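PDB 4CL2: periplasmic solute binding protein from Candidatus liberibacter, which binds manganese or zinc ions in the periplasm and probably hands them to an ABC-type importer, as a member of the bacterial solute-binding protein 9 family. Local coordinates for residues Arg166-Glu172 against Phe184-Trp190; Ala54-Asn60 against Thr79-Thr85; Trp108-Ala114 against Tyr259-Leu263; Ser38-Val43 against Thr67-Tyr71. One frame throughout, in Å; residues are numbered along the deposited sequence. Where two conformers were deposited one is given.

Contact 1 (Arg166-Glu172 against Phe184-Trp190); sequences RWFVTSE and FKSLYLW. With MN (manganese (II) ion), chain L.
Phe184 lies between two side chains of the segment 166-172. The Phe168 ring covers one face of it in an offset stack, with centroids 4.4 Å apart and planes only 12° from parallel. Arg166 CB sits over the opposite face. The arginine chain then bends at chi3 (74°), which brings its guanidinium over Phe184 CE1, with NH2 3.5 Å from that atom. Glu159 pairs with the same guanidinium as a salt bridge. The two buried phenylalanines pack tightly, and Arg166 is their partly exposed outer cover. The other face of the strand pair is looser at the same end. There Lys185, an exposed residue, lays its CB over the six-membered ring of Trp167. Its NZ reaches the five-membered ring off-centre, 4.0 Å from the centroid, in a cation-pi contact.

The two strands, 167-170 and 185-188, run parallel. With helix 176-182 between them they form a beta-alpha-beta unit. Phe168 is bonded through both its N-H and its C=O: its N donates to Lys185 O (2.8 Å), and its O accepts from Leu187 N (3.0 Å). Further along, Val169 CG2 packs beside Leu187 CB.

At the corner both chains turn. Ser171 O accepts from Leu189 N at 2.8 Å and from Trp190 N at 3.0 Å, and lies over one face of the Trp190 indole. Glu172 CA covers that ring as well. From here the extended Glu172 side chain carries OE2 to 2.3 Å from the manganese, whose other protein ligands are His106 and Asp247. Asn193 N also donates to Glu172 OE2.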
# COMPACT_ATOMS: atom_id res chain seq x y z
N ARG A 166 -6.67 8.26 19.42
CA ARG A 166 -6.20 7.17 18.57
C ARG A 166 -7.12 6.89 17.35
O ARG A 166 -7.79 5.86 17.23
CB ARG A 166 -5.95 5.92 19.38
CG ARG A 166 -4.81 6.15 20.41
CD ARG A 166 -4.73 5.08 21.50
NE ARG A 166 -4.20 3.91 20.90
CZ ARG A 166 -2.91 3.53 20.84
NH1 ARG A 166 -1.91 4.14 21.43
NH2 ARG A 166 -2.68 2.46 20.16
N TRP A 167 -7.11 7.83 16.45
CA TRP A 167 -7.94 7.83 15.24
C TRP A 167 -7.06 8.17 14.08
O TRP A 167 -6.29 9.15 14.14
CB TRP A 167 -9.00 8.89 15.31
CG TRP A 167 -10.05 8.60 16.28
CD1 TRP A 167 -10.13 9.01 17.56
CD2 TRP A 167 -11.21 7.81 16.03
NE1 TRP A 167 -11.24 8.51 18.14
CE2 TRP A 167 -11.92 7.77 17.22
CE3 TRP A 167 -11.70 7.14 14.92
CZ2 TRP A 167 -13.13 7.09 17.34
CZ3 TRP A 167 -12.90 6.47 15.04
CH2 TRP A 167 -13.59 6.44 16.23
N PHE A 168 -7.19 7.40 13.00
CA PHE A 168 -6.52 7.70 11.72
C PHE A 168 -7.70 8.05 10.79
O PHE A 168 -8.51 7.17 10.51
CB PHE A 168 -5.80 6.53 11.11
CG PHE A 168 -4.55 6.13 11.81
CD1 PHE A 168 -3.82 7.03 12.60
CD2 PHE A 168 -4.09 4.83 11.69
CE1 PHE A 168 -2.66 6.59 13.22
CE2 PHE A 168 -2.93 4.41 12.32
CZ PHE A 168 -2.23 5.31 13.09
N VAL A 169 -7.80 9.31 10.39
CA VAL A 169 -8.94 9.80 9.54
C VAL A 169 -8.44 10.33 8.19
O VAL A 169 -7.61 11.21 8.11
CB VAL A 169 -9.74 10.89 10.24
CG1 VAL A 169 -10.97 11.33 9.41
CG2 VAL A 169 -10.19 10.38 11.61
N THR A 170 -8.90 9.69 7.15
CA THR A 170 -8.34 9.91 5.83
C THR A 170 -9.50 10.06 4.85
O THR A 170 -10.67 10.02 5.25
CB THR A 170 -7.47 8.76 5.35
OG1 THR A 170 -8.24 7.58 5.41
CG2 THR A 170 -6.24 8.60 6.21
N SER A 171 -9.16 10.27 3.59
CA SER A 171 -10.21 10.47 2.58
C SER A 171 -10.57 9.06 2.06
O SER A 171 -11.71 8.63 2.27
CB SER A 171 -9.67 11.41 1.45
OG SER A 171 -9.48 12.71 2.01
N GLU A 172 -9.69 8.46 1.31
CA GLU A 172 -9.80 7.03 0.99
C GLU A 172 -9.53 6.18 2.22
O GLU A 172 -8.78 6.58 3.10
CB GLU A 172 -8.78 6.64 -0.09
CG GLU A 172 -9.06 5.28 -0.71
CD GLU A 172 -7.93 4.79 -1.61
OE1 GLU A 172 -6.76 5.01 -1.32
OE2 GLU A 172 -8.18 4.10 -2.56
N PHE A 184 -5.25 1.52 16.44
CA PHE A 184 -5.97 2.79 16.28
C PHE A 184 -7.32 2.49 15.63
O PHE A 184 -7.52 1.45 14.98
CB PHE A 184 -5.18 3.77 15.38
CG PHE A 184 -4.12 4.52 16.10
CD1 PHE A 184 -3.07 3.80 16.70
CD2 PHE A 184 -4.10 5.90 16.16
CE1 PHE A 184 -2.07 4.44 17.40
CE2 PHE A 184 -3.10 6.54 16.88
CZ PHE A 184 -2.10 5.82 17.50
N LYS A 185 -8.24 3.41 15.78
CA LYS A 185 -9.50 3.34 15.00
C LYS A 185 -9.38 4.15 13.71
O LYS A 185 -8.56 5.04 13.68
CB LYS A 185 -10.62 3.92 15.86
CG LYS A 185 -10.91 3.09 17.11
CD LYS A 185 -11.17 4.01 18.32
CE LYS A 185 -9.88 4.40 19.04
NZ LYS A 185 -10.05 5.66 19.82
N SER A 186 -10.08 3.79 12.63
CA SER A 186 -9.93 4.51 11.30
C SER A 186 -11.37 5.04 10.98
O SER A 186 -12.45 4.48 11.41
CB SER A 186 -9.25 3.70 10.08
OG SER A 186 -8.22 4.40 9.19
N LEU A 187 -11.38 6.16 10.31
CA LEU A 187 -12.57 6.78 9.75
C LEU A 187 -12.13 7.30 8.41
O LEU A 187 -10.97 7.67 8.25
CB LEU A 187 -13.04 7.96 10.57
CG LEU A 187 -14.13 7.87 11.62
CD1 LEU A 187 -14.37 9.32 12.09
CD2 LEU A 187 -15.41 7.29 11.04
N TYR A 188 -13.04 7.25 7.43
CA TYR A 188 -12.69 7.67 6.08
C TYR A 188 -13.94 8.04 5.33
O TYR A 188 -15.06 7.76 5.77
CB TYR A 188 -11.83 6.66 5.33
CG TYR A 188 -12.35 5.26 5.38
CD1 TYR A 188 -13.33 4.84 4.50
CD2 TYR A 188 -11.90 4.37 6.37
CE1 TYR A 188 -13.83 3.53 4.57
CE2 TYR A 188 -12.40 3.08 6.45
CZ TYR A 188 -13.31 2.66 5.54
OH TYR A 188 -13.77 1.37 5.66
N LEU A 189 -13.73 8.65 4.16
CA LEU A 189 -14.86 9.18 3.34
C LEU A 189 -15.34 8.22 2.22
O LEU A 189 -16.51 8.27 1.83
CB LEU A 189 -14.43 10.54 2.75
CG LEU A 189 -13.87 11.55 3.74
CD1 LEU A 189 -13.60 12.92 3.08
CD2 LEU A 189 -14.83 11.77 4.88
N TRP A 190 -14.44 7.40 1.70
CA TRP A 190 -14.75 6.33 0.74
C TRP A 190 -13.73 5.23 0.85
O TRP A 190 -12.56 5.46 1.09
CB TRP A 190 -14.89 6.90 -0.72
CG TRP A 190 -13.65 7.67 -1.18
CD1 TRP A 190 -12.51 7.14 -1.65
CD2 TRP A 190 -13.43 9.09 -1.10
NE1 TRP A 190 -11.61 8.15 -1.94
CE2 TRP A 190 -12.14 9.34 -1.60
CE3 TRP A 190 -14.18 10.15 -0.68
CZ2 TRP A 190 -11.60 10.62 -1.66
CZ3 TRP A 190 -13.66 11.45 -0.79
CH2 TRP A 190 -12.38 11.66 -1.29
MN MN L . -6.26 3.02 -3.15
O HOH W 1 -8.15 4.70 6.37

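Contact 2 (Ala54-Asn60 against Thr79-Thr85); sequences ADLILCN and TKIITVT
Thr85 OG1 is held between its own backbone N and carbonyl carbon (chi1 57°), and from there it donates to Asn60 O at 2.6 Å. At the other end Thr79 OG1 stands anti to its carbonyl carbon (chi1 -72°) and donates to Ala54 O at 2.7 Å. The two threonine hydroxyls thus close both ends of the pairing.

Between them, strands 56-59 and 80-83 run parallel and form one side of the four-stranded parallel sheet, with 80-83 outermost. The backbone hydrogen bonds are nearly straight: Ile82 N to Ile57 O spans 2.8 Å at 172°, and Cys59 N to Ile82 O is also 2.8 Å. Just before the strands pair, a water donates to Asp55 O and accepts from Lys80 N.

On one face Ile82 is the central side chain. Leu56 swings its CD1 against Ile82 CG1 at 3.4 Å, closer than usual for two carbons. Leu58 lies alongside Ile82, and its CD2 meets Ile82 CB at 3.8 Å. Leu58 CB also touches Val84 CG1. Helix 12-22 packs on Leu58 and Val84. On the opposite face Cys59 SG rests 3.9 Å from Ile81 CG2, and Phe72 also packs against the cysteine.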
# COMPACT_ATOMS: atom_id res chain seq x y z
N ALA A 54 7.21 -12.12 -18.67
CA ALA A 54 7.28 -12.49 -17.27
C ALA A 54 7.44 -14.01 -17.09
O ALA A 54 6.69 -14.83 -17.62
CB ALA A 54 6.03 -12.02 -16.56
N ASP A 55 8.42 -14.36 -16.25
CA ASP A 55 8.55 -15.71 -15.72
C ASP A 55 7.76 -15.92 -14.43
O ASP A 55 7.63 -17.05 -13.97
CB ASP A 55 10.08 -15.98 -15.51
CG ASP A 55 10.82 -15.94 -16.78
OD1 ASP A 55 10.47 -16.72 -17.70
OD2 ASP A 55 11.73 -15.13 -16.93
N LEU A 56 7.29 -14.85 -13.82
CA LEU A 56 6.60 -14.82 -12.51
C LEU A 56 5.84 -13.51 -12.49
O LEU A 56 6.44 -12.46 -12.92
CB LEU A 56 7.62 -14.89 -11.38
CG LEU A 56 7.10 -14.82 -9.96
CD1 LEU A 56 6.21 -15.98 -9.67
CD2 LEU A 56 8.29 -14.77 -9.02
N ILE A 57 4.58 -13.54 -12.06
CA ILE A 57 3.77 -12.32 -11.93
C ILE A 57 3.38 -12.17 -10.46
O ILE A 57 2.84 -13.10 -9.87
CB ILE A 57 2.56 -12.35 -12.83
CG1 ILE A 57 3.00 -12.45 -14.29
CG2 ILE A 57 1.72 -11.11 -12.60
CD1 ILE A 57 1.87 -12.58 -15.28
N LEU A 58 3.73 -11.03 -9.88
CA LEU A 58 3.47 -10.77 -8.47
C LEU A 58 2.33 -9.73 -8.33
O LEU A 58 2.45 -8.59 -8.77
CB LEU A 58 4.71 -10.25 -7.80
CG LEU A 58 5.95 -11.11 -7.83
CD1 LEU A 58 7.11 -10.33 -7.17
CD2 LEU A 58 5.67 -12.45 -7.12
N CYS A 59 1.22 -10.19 -7.78
CA CYS A 59 0.00 -9.36 -7.61
C CYS A 59 -0.20 -9.10 -6.11
O CYS A 59 0.15 -9.92 -5.27
CB CYS A 59 -1.25 -10.06 -8.15
SG CYS A 59 -1.26 -10.03 -9.98
N ASN A 60 -0.90 -8.01 -5.82
CA ASN A 60 -1.37 -7.71 -4.48
C ASN A 60 -2.47 -8.61 -4.02
O ASN A 60 -2.52 -9.01 -2.81
CB ASN A 60 -1.95 -6.30 -4.45
CG ASN A 60 -2.07 -5.77 -3.01
OD1 ASN A 60 -1.06 -5.44 -2.38
ND2 ASN A 60 -3.30 -5.63 -2.55
N THR A 79 4.71 -19.88 -16.03
CA THR A 79 4.64 -18.61 -15.32
C THR A 79 3.45 -18.60 -14.38
O THR A 79 2.29 -18.71 -14.84
CB THR A 79 4.52 -17.42 -16.29
OG1 THR A 79 5.79 -17.26 -16.92
CG2 THR A 79 4.17 -16.12 -15.53
N LYS A 80 3.74 -18.43 -13.10
CA LYS A 80 2.70 -18.42 -12.06
C LYS A 80 2.32 -16.97 -11.69
O LYS A 80 3.15 -16.09 -11.82
CB LYS A 80 3.26 -19.13 -10.84
CG LYS A 80 3.49 -20.63 -11.09
CD LYS A 80 3.98 -21.34 -9.85
CE LYS A 80 4.02 -22.86 -10.12
NZ LYS A 80 4.51 -23.61 -8.95
N ILE A 81 1.10 -16.79 -11.22
CA ILE A 81 0.66 -15.54 -10.60
C ILE A 81 0.64 -15.73 -9.09
O ILE A 81 -0.08 -16.66 -8.60
CB ILE A 81 -0.72 -15.12 -11.12
CG1 ILE A 81 -0.74 -15.05 -12.62
CG2 ILE A 81 -1.16 -13.85 -10.45
CD1 ILE A 81 -2.08 -14.91 -13.26
N ILE A 82 1.44 -14.96 -8.37
CA ILE A 82 1.60 -15.12 -6.91
C ILE A 82 0.89 -13.93 -6.27
O ILE A 82 1.05 -12.80 -6.71
CB ILE A 82 3.08 -15.11 -6.50
CG1 ILE A 82 3.86 -16.26 -7.16
CG2 ILE A 82 3.28 -15.04 -4.96
CD1 ILE A 82 3.43 -17.61 -6.83
N THR A 83 0.09 -14.19 -5.22
CA THR A 83 -0.58 -13.17 -4.45
C THR A 83 0.29 -12.93 -3.23
O THR A 83 0.39 -13.80 -2.33
CB THR A 83 -1.97 -13.67 -4.06
OG1 THR A 83 -2.71 -13.82 -5.29
CG2 THR A 83 -2.69 -12.64 -3.16
N VAL A 84 0.88 -11.75 -3.16
CA VAL A 84 1.85 -11.45 -2.17
C VAL A 84 1.29 -11.05 -0.81
O VAL A 84 2.06 -10.91 0.11
CB VAL A 84 2.90 -10.39 -2.62
CG1 VAL A 84 3.53 -10.80 -3.97
CG2 VAL A 84 2.25 -9.02 -2.75
N THR A 85 -0.04 -10.96 -0.69
CA THR A 85 -0.74 -10.76 0.57
C THR A 85 -1.24 -12.07 1.20
O THR A 85 -1.95 -12.02 2.21
CB THR A 85 -1.94 -9.82 0.38
OG1 THR A 85 -2.77 -10.38 -0.64
CG2 THR A 85 -1.50 -8.42 0.02
O HOH W 2 6.51 -18.75 -12.34

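Contact 3 (Trp108-Ala114 against Tyr259-Leu263); sequences WMSLTNA and YLDLL
Tyr259 reaches from its helix to the turn before helix 111-128. Its CB leaves with CG anti to the backbone N (chi1 175°), which sends the ring across to the other segment. One long edge of the ring passes Trp108: CE1 is 3.9 Å from Trp108 CB. On the other long edge CE2 is 3.9 Å from Ala114 CB. Leu263 CD1, one helical turn on, lies over one face of the ring. CZ is near both Trp108 O and Ala114 CB.

The hydroxyl at the tip makes the polar bond of the contact. Tyr259 OH donates to Trp108 O at 2.6 Å. It lies in the plane of that carbonyl, on a lone pair, with a C=O...O angle of 137°. Ala114 CB packs 3.2 Å from Tyr259 OH. The hydroxyl thus meets a carbonyl and a methyl group.

Met109 joins the contact beside this bond. It is the centre of an inverse gamma turn. The bend of its side chain at chi2 puts SD 3.6 Å from Leu262 CD2, and the bend at chi3 turns CE toward Leu263 CD2. After the turn, Ser110 caps helix 111-128: its OG accepts from Asn113 N at 2.9 Å.

The Trp108 indole packs near the metal ligands His106 and Asp247, and its NE1 donates to Val246 O. Helix 12-22 packs on Trp108, Tyr259 and Leu262 through Ile13. Helix 133-158 meets Tyr259 through Tyr143 and Leu263 through Ile151. The contact therefore joins the start of helix 111-128 to the start of the C-terminal helix 259-274.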
# COMPACT_ATOMS: atom_id res chain seq x y z
N TRP A 108 -0.46 -3.13 2.43
CA TRP A 108 0.93 -2.69 2.54
C TRP A 108 1.22 -1.55 3.53
O TRP A 108 2.37 -1.34 3.84
CB TRP A 108 1.53 -2.31 1.16
CG TRP A 108 0.81 -1.17 0.50
CD1 TRP A 108 1.02 0.17 0.74
CD2 TRP A 108 -0.31 -1.24 -0.38
NE1 TRP A 108 0.13 0.94 0.00
CE2 TRP A 108 -0.71 0.09 -0.67
CE3 TRP A 108 -1.01 -2.30 -0.98
CZ2 TRP A 108 -1.73 0.38 -1.56
CZ3 TRP A 108 -2.03 -2.03 -1.85
CH2 TRP A 108 -2.41 -0.68 -2.15
N MET A 109 0.15 -0.90 3.99
CA MET A 109 0.28 0.23 4.93
C MET A 109 0.28 -0.33 6.37
O MET A 109 -0.69 -0.26 7.08
CB MET A 109 -0.81 1.27 4.76
CG MET A 109 -0.81 1.95 3.42
SD MET A 109 0.68 2.83 3.01
CE MET A 109 0.83 4.02 4.35
N SER A 110 1.36 -1.02 6.71
CA SER A 110 1.45 -1.76 7.94
C SER A 110 2.88 -2.29 8.05
O SER A 110 3.47 -2.80 7.10
CB SER A 110 0.45 -2.93 7.99
OG SER A 110 0.81 -4.02 8.84
N LEU A 111 3.40 -2.21 9.26
CA LEU A 111 4.77 -2.68 9.54
C LEU A 111 4.75 -4.21 9.54
O LEU A 111 5.60 -4.84 8.92
CB LEU A 111 5.29 -2.09 10.89
CG LEU A 111 6.66 -2.68 11.35
CD1 LEU A 111 7.67 -2.41 10.29
CD2 LEU A 111 6.97 -1.94 12.66
N THR A 112 3.79 -4.82 10.20
CA THR A 112 3.69 -6.28 10.22
C THR A 112 3.54 -6.79 8.81
O THR A 112 4.18 -7.77 8.40
CB THR A 112 2.48 -6.74 11.04
OG1 THR A 112 2.66 -6.27 12.39
CG2 THR A 112 2.35 -8.20 11.02
N ASN A 113 2.66 -6.16 8.04
CA ASN A 113 2.43 -6.65 6.71
C ASN A 113 3.58 -6.47 5.74
O ASN A 113 3.77 -7.26 4.85
CB ASN A 113 1.14 -6.07 6.14
CG ASN A 113 -0.10 -6.49 6.93
OD1 ASN A 113 -0.09 -7.43 7.72
ND2 ASN A 113 -1.23 -5.81 6.69
N ALA A 114 4.36 -5.41 5.89
CA ALA A 114 5.55 -5.24 5.08
C ALA A 114 6.37 -6.51 5.16
O ALA A 114 6.89 -6.99 4.16
CB ALA A 114 6.36 -4.03 5.60
N TYR A 259 9.21 2.05 -1.45
CA TYR A 259 8.26 1.64 -0.45
C TYR A 259 8.65 2.07 0.94
O TYR A 259 7.80 2.56 1.73
CB TYR A 259 8.09 0.12 -0.51
CG TYR A 259 7.20 -0.53 0.59
CD1 TYR A 259 5.94 -0.13 0.77
CD2 TYR A 259 7.65 -1.56 1.35
CE1 TYR A 259 5.08 -0.74 1.70
CE2 TYR A 259 6.83 -2.19 2.25
CZ TYR A 259 5.54 -1.78 2.44
OH TYR A 259 4.72 -2.41 3.35
N LEU A 260 9.90 1.84 1.32
CA LEU A 260 10.37 2.32 2.62
C LEU A 260 10.15 3.82 2.78
O LEU A 260 9.63 4.23 3.83
CB LEU A 260 11.83 1.97 2.84
CG LEU A 260 12.45 2.34 4.20
CD1 LEU A 260 13.68 1.56 4.41
CD2 LEU A 260 12.80 3.79 4.24
N ASP A 261 10.47 4.63 1.78
CA ASP A 261 10.27 6.07 1.85
C ASP A 261 8.79 6.43 1.96
O ASP A 261 8.46 7.37 2.65
CB ASP A 261 10.84 6.76 0.66
CG ASP A 261 12.38 6.70 0.59
OD1 ASP A 261 13.04 6.46 1.58
OD2 ASP A 261 12.91 6.93 -0.48
N LEU A 262 7.94 5.68 1.31
CA LEU A 262 6.52 5.89 1.38
C LEU A 262 6.00 5.65 2.77
O LEU A 262 5.24 6.48 3.33
CB LEU A 262 5.75 4.99 0.40
CG LEU A 262 4.22 5.10 0.39
CD1 LEU A 262 3.72 4.93 -1.05
CD2 LEU A 262 3.64 4.04 1.27
N LEU A 263 6.32 4.51 3.37
CA LEU A 263 5.90 4.25 4.74
C LEU A 263 6.46 5.32 5.67
O LEU A 263 5.79 5.81 6.56
CB LEU A 263 6.43 2.89 5.23
CG LEU A 263 5.72 1.69 4.65
CD1 LEU A 263 6.36 0.44 5.23
CD2 LEU A 263 4.23 1.67 4.94

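Contact 4 (Ser38-Val43 against Thr67-Tyr71); sequences SHSYQV and TYMKY
Ser38 OG and Tyr68 OH share a hydrogen bond of 2.8 Å, and either could donate. Tyr68 turns its ring to the serine with CG between its own backbone N and carbonyl carbon (chi1 57°). Ser38 O lies at the edge of this ring, near its plane, 3.3 Å from Tyr68 CE2. A water donates to this carbonyl and accepts from Thr67 N.

Ser38 to Tyr41 form a type II beta turn. Thr67 sits against it. Its OG1 accepts a weak, bent bond from Ser40 N at 3.2 Å. Its CG2 meets the His39 ring obliquely, near ND1.

Past the turn Val43 makes the apolar packing. It places its CB almost centrally over one face of the Tyr71 ring, 3.7 Å from the centroid and 8° off the ring normal. Its CG2 reaches Tyr71 CD2 at 3.5 Å and also touches Tyr68 CB. Gln42 points away at its root, but its chain bends at chi2 and the amide comes round to Tyr71. NE2 donates to Tyr71 OH at 3.3 Å and to Val43 O at 3.1 Å. Both acceptors are near the amide plane, which stands at 81° to the tyrosine ring.

The contact joins two loops, one before helix 45-53 and one between strands 56-59 and 80-83. His39 is an exposed residue of the turn. It is a manganese and zinc ligand of this protein, but here its nearest side-chain atom is about 8 Å from the manganese. This is consistent with a metal site not fully assembled in this model, where His106, Glu172 and Asp247 bind the ion.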
# COMPACT_ATOMS: atom_id res chain seq x y z
N SER A 38 -4.57 1.43 -10.22
CA SER A 38 -5.01 0.12 -10.73
C SER A 38 -6.47 0.04 -11.17
O SER A 38 -6.82 -0.72 -12.08
CB SER A 38 -4.72 -0.95 -9.67
OG SER A 38 -3.35 -1.32 -9.64
N HIS A 39 -7.36 0.81 -10.53
CA HIS A 39 -8.73 0.74 -10.89
C HIS A 39 -8.94 1.27 -12.34
O HIS A 39 -8.57 2.39 -12.66
CB HIS A 39 -9.66 1.48 -9.89
CG HIS A 39 -11.11 1.32 -10.24
ND1 HIS A 39 -11.77 0.10 -10.16
CD2 HIS A 39 -12.02 2.20 -10.73
CE1 HIS A 39 -13.01 0.24 -10.58
NE2 HIS A 39 -13.19 1.50 -10.93
N SER A 40 -9.48 0.41 -13.20
CA SER A 40 -9.54 0.62 -14.66
C SER A 40 -8.24 1.14 -15.36
O SER A 40 -8.32 1.77 -16.41
CB SER A 40 -10.74 1.49 -15.01
OG SER A 40 -11.91 1.01 -14.37
N TYR A 41 -7.05 0.88 -14.79
CA TYR A 41 -5.76 1.00 -15.56
C TYR A 41 -5.97 0.37 -16.90
O TYR A 41 -6.53 -0.74 -17.02
CB TYR A 41 -4.57 0.29 -14.81
CG TYR A 41 -3.27 0.37 -15.64
CD1 TYR A 41 -2.57 1.54 -15.72
CD2 TYR A 41 -2.79 -0.74 -16.32
CE1 TYR A 41 -1.44 1.67 -16.51
CE2 TYR A 41 -1.64 -0.65 -17.10
CZ TYR A 41 -0.96 0.53 -17.22
OH TYR A 41 0.19 0.65 -18.00
N GLN A 42 -5.57 1.06 -17.97
CA GLN A 42 -5.66 0.46 -19.30
C GLN A 42 -4.30 -0.22 -19.69
O GLN A 42 -3.28 0.45 -19.87
CB GLN A 42 -6.03 1.50 -20.33
CG GLN A 42 -6.26 0.90 -21.71
CD GLN A 42 -7.29 -0.22 -21.66
OE1 GLN A 42 -8.48 0.03 -21.45
NE2 GLN A 42 -6.83 -1.47 -21.81
N VAL A 43 -4.32 -1.54 -19.72
CA VAL A 43 -3.19 -2.35 -20.16
C VAL A 43 -2.95 -2.05 -21.64
O VAL A 43 -3.86 -2.17 -22.43
CB VAL A 43 -3.48 -3.83 -19.90
CG1 VAL A 43 -2.33 -4.72 -20.38
CG2 VAL A 43 -3.72 -4.07 -18.41
N THR A 67 -9.72 -5.39 -12.20
CA THR A 67 -10.11 -4.88 -13.52
C THR A 67 -9.17 -5.30 -14.62
O THR A 67 -9.59 -5.26 -15.79
CB THR A 67 -10.20 -3.36 -13.58
OG1 THR A 67 -8.93 -2.77 -13.43
CG2 THR A 67 -11.26 -2.84 -12.58
N TYR A 68 -7.95 -5.70 -14.29
CA TYR A 68 -6.98 -6.12 -15.34
C TYR A 68 -6.43 -7.52 -15.19
O TYR A 68 -5.61 -7.96 -16.01
CB TYR A 68 -5.90 -5.08 -15.52
CG TYR A 68 -5.11 -4.73 -14.29
CD1 TYR A 68 -4.08 -5.54 -13.86
CD2 TYR A 68 -5.40 -3.58 -13.54
CE1 TYR A 68 -3.31 -5.19 -12.78
CE2 TYR A 68 -4.67 -3.26 -12.43
CZ TYR A 68 -3.61 -4.05 -12.06
OH TYR A 68 -2.86 -3.73 -10.95
N MET A 69 -6.96 -8.30 -14.23
CA MET A 69 -6.58 -9.74 -14.18
C MET A 69 -6.78 -10.48 -15.50
O MET A 69 -6.00 -11.38 -15.81
CB MET A 69 -7.35 -10.50 -13.09
CG MET A 69 -6.83 -10.21 -11.72
SD MET A 69 -5.12 -10.61 -11.32
CE MET A 69 -5.23 -12.31 -11.86
N LYS A 70 -7.77 -10.10 -16.26
CA LYS A 70 -8.07 -10.73 -17.57
C LYS A 70 -6.92 -10.61 -18.57
O LYS A 70 -6.89 -11.37 -19.53
CB LYS A 70 -9.31 -10.14 -18.22
CG LYS A 70 -9.21 -8.63 -18.51
CD LYS A 70 -10.52 -8.10 -19.01
CE LYS A 70 -10.33 -6.65 -19.33
NZ LYS A 70 -11.57 -6.02 -19.85
N TYR A 71 -6.00 -9.67 -18.38
CA TYR A 71 -4.87 -9.50 -19.29
C TYR A 71 -3.73 -10.47 -18.93
O TYR A 71 -2.76 -10.57 -19.72
CB TYR A 71 -4.32 -8.08 -19.25
CG TYR A 71 -5.27 -7.11 -19.86
CD1 TYR A 71 -5.31 -6.88 -21.24
CD2 TYR A 71 -6.19 -6.45 -19.07
CE1 TYR A 71 -6.20 -5.98 -21.78
CE2 TYR A 71 -7.10 -5.58 -19.61
CZ TYR A 71 -7.11 -5.36 -20.95
OH TYR A 71 -8.03 -4.48 -21.45
O HOH W 3 -8.35 -3.22 -10.69

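From the N terminus, residues 38-43 come first and pair with 67-71 in contact 4. Contact 2 starts inside that loop with 54-60 and ends beyond it with 79-85, so the two cross. They tie the loops near His39 to the edge of the four-stranded sheet, and Cys59 SG touches Met69 SD. Contact 3 opens next at 108-114, where Trp108 packs on Asn60 of contact 2. It closes only at 259-263. Contact 1 is nested within that long loop, in the beta-alpha-beta unit 167-188, and touches none of the others. It lies across the chain's centre from contact 2. Contact 3 is nearest that centre.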